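Local coordinates for uncharacterized conserved protein (Ruegeria pomeroyi DSS-3, PDB 3IUS) that is of unknown function but probably binds an NAD-type cofactor through a Rossmann-type domain, as in NAD-dependent epimerases and dehydratases of the short-chain dehydrogenase/reductase superfamily, at residues 149-154 / 186-191; 203-208 / 261-266. All blocks are in the same frame, centred on the assembly; numbering follows the deposited sequence.

Contact 1 of 2, residues 149-154 / 186-191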
# COMPACT_ATOMS: atom_id res chain seq x y z
N PHE A 149 -2.53 7.38 3.42
CA PHE A 149 -3.24 6.16 3.09
C PHE A 149 -2.53 5.00 3.74
O PHE A 149 -1.43 4.65 3.35
CB PHE A 149 -3.31 5.97 1.57
CG PHE A 149 -4.00 7.09 0.85
CD1 PHE A 149 -5.36 7.05 0.64
CD2 PHE A 149 -3.27 8.19 0.40
CE1 PHE A 149 -6.00 8.10 -0.01
CE2 PHE A 149 -3.91 9.23 -0.25
CZ PHE A 149 -5.27 9.18 -0.46
N ARG A 150 -3.17 4.42 4.76
CA ARG A 150 -2.60 3.28 5.46
C ARG A 150 -3.02 2.01 4.75
O ARG A 150 -4.15 1.53 4.88
CB ARG A 150 -3.00 3.30 6.94
CG ARG A 150 -2.63 4.64 7.61
CD ARG A 150 -3.00 4.71 9.09
NE ARG A 150 -2.44 5.93 9.69
CZ ARG A 150 -2.92 6.51 10.79
NH1 ARG A 150 -3.97 6.00 11.42
NH2 ARG A 150 -2.34 7.62 11.26
N LEU A 151 -2.08 1.47 3.98
CA LEU A 151 -2.35 0.34 3.10
C LEU A 151 -2.22 -0.98 3.85
O LEU A 151 -1.31 -1.16 4.64
CB LEU A 151 -1.38 0.35 1.91
CG LEU A 151 -1.32 1.61 1.04
CD1 LEU A 151 -0.29 1.45 -0.08
CD2 LEU A 151 -2.69 1.93 0.46
N ALA A 152 -3.16 -1.88 3.59
CA ALA A 152 -3.05 -3.24 4.09
C ALA A 152 -2.08 -4.01 3.20
O ALA A 152 -1.42 -3.43 2.33
CB ALA A 152 -4.42 -3.90 4.12
N GLY A 153 -1.97 -5.32 3.42
CA GLY A 153 -1.13 -6.16 2.59
C GLY A 153 -1.62 -6.19 1.15
O GLY A 153 -2.77 -6.56 0.89
N ILE A 154 -0.76 -5.81 0.22
CA ILE A 154 -1.15 -5.65 -1.17
C ILE A 154 -1.12 -6.95 -1.97
O ILE A 154 -0.16 -7.73 -1.86
CB ILE A 154 -0.27 -4.60 -1.88
CG1 ILE A 154 -0.30 -3.27 -1.10
CG2 ILE A 154 -0.73 -4.40 -3.32
CD1 ILE A 154 0.73 -2.28 -1.58
N GLU A 186 -6.04 -2.87 -7.46
CA GLU A 186 -7.04 -2.10 -8.21
C GLU A 186 -7.87 -1.21 -7.30
O GLU A 186 -8.24 -0.09 -7.67
CB GLU A 186 -7.94 -3.01 -9.04
CG GLU A 186 -7.31 -3.48 -10.35
CD GLU A 186 -7.10 -2.34 -11.35
OE1 GLU A 186 -6.31 -2.53 -12.30
OE2 GLU A 186 -7.71 -1.27 -11.18
N ASP A 187 -8.17 -1.70 -6.10
CA ASP A 187 -8.94 -0.93 -5.14
C ASP A 187 -8.12 0.21 -4.53
O ASP A 187 -8.66 1.27 -4.21
CB ASP A 187 -9.54 -1.84 -4.06
CG ASP A 187 -10.79 -2.55 -4.54
OD1 ASP A 187 -11.52 -1.96 -5.37
OD2 ASP A 187 -11.04 -3.70 -4.12
N ILE A 188 -6.82 -0.00 -4.38
CA ILE A 188 -5.96 1.11 -3.98
C ILE A 188 -6.04 2.21 -5.04
O ILE A 188 -6.17 3.40 -4.71
CB ILE A 188 -4.50 0.67 -3.81
CG1 ILE A 188 -4.38 -0.45 -2.78
CG2 ILE A 188 -3.65 1.88 -3.41
CD1 ILE A 188 -2.99 -1.10 -2.72
N ALA A 189 -5.99 1.81 -6.31
CA ALA A 189 -6.05 2.77 -7.41
C ALA A 189 -7.35 3.58 -7.35
O ALA A 189 -7.35 4.79 -7.58
CB ALA A 189 -5.92 2.06 -8.75
N GLN A 190 -8.45 2.90 -7.03
CA GLN A 190 -9.75 3.55 -6.87
C GLN A 190 -9.71 4.62 -5.79
O GLN A 190 -10.17 5.75 -5.99
CB GLN A 190 -10.82 2.52 -6.49
CG GLN A 190 -11.45 1.80 -7.66
CD GLN A 190 -12.85 1.32 -7.33
OE1 GLN A 190 -13.84 1.83 -7.86
NE2 GLN A 190 -12.95 0.35 -6.43
N VAL A 191 -9.16 4.26 -4.64
CA VAL A 191 -9.08 5.17 -3.51
C VAL A 191 -8.25 6.41 -3.84
O VAL A 191 -8.67 7.56 -3.59
CB VAL A 191 -8.52 4.46 -2.26
CG1 VAL A 191 -8.17 5.47 -1.16
CG2 VAL A 191 -9.51 3.42 -1.75
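On helix 185-197, V191 has CG1 anti to its backbone N (chi1 169°), which carries this methyl to the F149 ring on strand 146-155, while I188 holds CG2 in the equivalent position and extends its other branch, CG1 and CD1, toward I154 (chi2 171°). V191 CG1 approaches the phenyl ring obliquely at CD1 and CE1, 3.6 Å from F149 CE1, with the two side chains sliding past each other in opposite directions. I188 works with both branches. I188 CG2 touches the CD2 methyl of L151 at 4.0 Å. I188 CD1 lies against the I154 side chain, 3.8 Å from I154 CG1; in each case the side chains cross at about a right angle. The helix thus lies against one side of the parallel Rossmann sheet, one turn resting on three strand residues. T16 of helix 15-24 touches both I154 and I188. On the helix, Q190 NE2 donates to D187 OD1 at 2.9 Å, and D187 also accepts from the backbone of K269 and Y270. No hydrogen bond joins strand and helix, so their contact rests on shape and on the burial of hydrocarbon.

Contact 2 of 2, residues 203-208 / 261-266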
# COMPACT_ATOMS: atom_id res chain seq x y z
N ALA A 203 -6.44 14.50 5.92
CA ALA A 203 -7.22 13.28 6.13
C ALA A 203 -6.33 12.05 6.12
O ALA A 203 -5.34 12.01 5.41
CB ALA A 203 -8.30 13.16 5.07
N VAL A 204 -6.71 11.07 6.94
CA VAL A 204 -6.09 9.75 6.95
C VAL A 204 -7.15 8.72 6.57
O VAL A 204 -8.28 8.78 7.05
CB VAL A 204 -5.55 9.41 8.36
CG1 VAL A 204 -4.92 8.02 8.37
CG2 VAL A 204 -4.55 10.45 8.81
N TYR A 205 -6.79 7.76 5.72
CA TYR A 205 -7.73 6.75 5.27
C TYR A 205 -7.08 5.39 5.40
O TYR A 205 -5.99 5.20 4.88
CB TYR A 205 -8.09 6.93 3.79
CG TYR A 205 -8.59 8.31 3.44
CD1 TYR A 205 -9.93 8.62 3.56
CD2 TYR A 205 -7.72 9.28 2.98
CE1 TYR A 205 -10.40 9.89 3.24
CE2 TYR A 205 -8.17 10.55 2.65
CZ TYR A 205 -9.51 10.84 2.77
OH TYR A 205 -9.96 12.10 2.45
N ASN A 206 -7.76 4.48 6.08
CA ASN A 206 -7.40 3.06 6.03
C ASN A 206 -7.78 2.49 4.67
O ASN A 206 -8.89 2.71 4.21
CB ASN A 206 -8.13 2.28 7.10
CG ASN A 206 -7.65 2.58 8.49
OD1 ASN A 206 -8.36 2.32 9.47
ND2 ASN A 206 -6.46 3.13 8.60
N VAL A 207 -6.88 1.73 4.05
CA VAL A 207 -7.17 1.17 2.75
C VAL A 207 -7.00 -0.34 2.82
O VAL A 207 -5.90 -0.85 2.66
CB VAL A 207 -6.29 1.77 1.63
CG1 VAL A 207 -6.73 1.23 0.27
CG2 VAL A 207 -6.39 3.29 1.64
N CYS A 208 -8.10 -1.02 3.11
CA CYS A 208 -8.12 -2.47 3.28
C CYS A 208 -9.50 -2.96 2.86
O CYS A 208 -10.43 -2.18 2.76
CB CYS A 208 -7.88 -2.83 4.75
SG CYS A 208 -9.02 -1.98 5.90
N LYS A 261 -15.22 4.62 2.05
CA LYS A 261 -16.54 4.37 1.49
C LYS A 261 -17.43 5.60 1.65
O LYS A 261 -17.99 6.10 0.68
CB LYS A 261 -17.19 3.16 2.17
CG LYS A 261 -16.49 1.83 1.90
CD LYS A 261 -17.08 0.75 2.78
CE LYS A 261 -16.39 -0.61 2.61
NZ LYS A 261 -16.82 -1.51 3.71
N GLU A 262 -17.54 6.09 2.88
CA GLU A 262 -18.48 7.15 3.21
C GLU A 262 -18.02 8.54 2.78
O GLU A 262 -18.85 9.39 2.43
CB GLU A 262 -18.76 7.15 4.72
CG GLU A 262 -19.53 5.93 5.20
CD GLU A 262 -19.60 5.86 6.71
OE1 GLU A 262 -19.85 6.90 7.36
OE2 GLU A 262 -19.40 4.76 7.26
N GLU A 263 -16.72 8.78 2.82
CA GLU A 263 -16.20 10.10 2.49
C GLU A 263 -15.77 10.19 1.02
O GLU A 263 -16.01 11.20 0.37
CB GLU A 263 -15.04 10.48 3.42
CG GLU A 263 -15.44 10.55 4.89
CD GLU A 263 -14.34 11.12 5.78
OE1 GLU A 263 -13.28 11.53 5.25
OE2 GLU A 263 -14.54 11.16 7.01
N LEU A 264 -15.15 9.13 0.51
CA LEU A 264 -14.62 9.15 -0.86
C LEU A 264 -15.55 8.54 -1.90
O LEU A 264 -15.31 8.69 -3.10
CB LEU A 264 -13.26 8.44 -0.92
CG LEU A 264 -12.12 8.98 -0.07
CD1 LEU A 264 -10.81 8.27 -0.40
CD2 LEU A 264 -11.98 10.50 -0.22
N GLY A 265 -16.58 7.83 -1.45
CA GLY A 265 -17.53 7.22 -2.37
C GLY A 265 -17.01 5.96 -3.03
O GLY A 265 -17.57 5.49 -4.03
N VAL A 266 -15.94 5.40 -2.48
CA VAL A 266 -15.35 4.19 -3.05
C VAL A 266 -16.21 2.96 -2.79
O VAL A 266 -16.73 2.77 -1.69
CB VAL A 266 -13.93 3.93 -2.49
CG1 VAL A 266 -13.49 2.49 -2.76
CG2 VAL A 266 -12.95 4.93 -3.08
O HOH W 1 -12.23 13.16 3.51
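The Y205 ring and the L264 side chain cross obliquely, the leucine lying over one face of the tyrosine, where an edge strand of the Rossmann sheet meets the turn that follows helix 258-262. L264 CD1 makes a CH-pi contact, 4.1 Å from the Y205 ring centroid and 16° off the ring normal, shifted toward the rim. The other branch reaches along the ring to the phenol end, where L264 CD2 lies 3.7 Å from Y205 OH, and L264 CG comes within 3.8 Å of Y205 CE1. L264 CD1, CG and CD2 thus all lie on the same side of the ring plane, with CD1 the one set over the face. E263, with its chain extended beyond CG, brings its carboxylate to the same end of the ring, OE1 standing oblique to it. Beyond the two segments the F149 ring meets that of Y205, planes at about 20°, and V191 and A194 of helix 185-197 touch L264. A leucine at Y205 removes the ring and its hydroxyl, and would probably leave L264 packed less closely and a water held at E263 OE1 without its second anchor. Between the polar ends, this water accepts from Y205 OH at 2.7 Å and donates to E263 OE1 at 2.6 Å.

From the N terminus, the chain has already laid down helix 15-24 and the strands up to 97-103 before strand 146-155 enters contact 1. The excursion through strands 172-174 and 182-184 is closed when helix 185-197 packs on that strand. The same helix leads directly into strand 204-207, which pairs in parallel with 146-155 and opens contact 2; a second, longer excursion, including helix 215-226, ends at 261-266. The two loops follow in series and neither crosses the other. They are nevertheless joined in space: R150 shares backbone hydrogen bonds with Y205 and V207, and helix 185-197 serves both contacts, facing strand 146-155 and also touching the turn after helix 258-262.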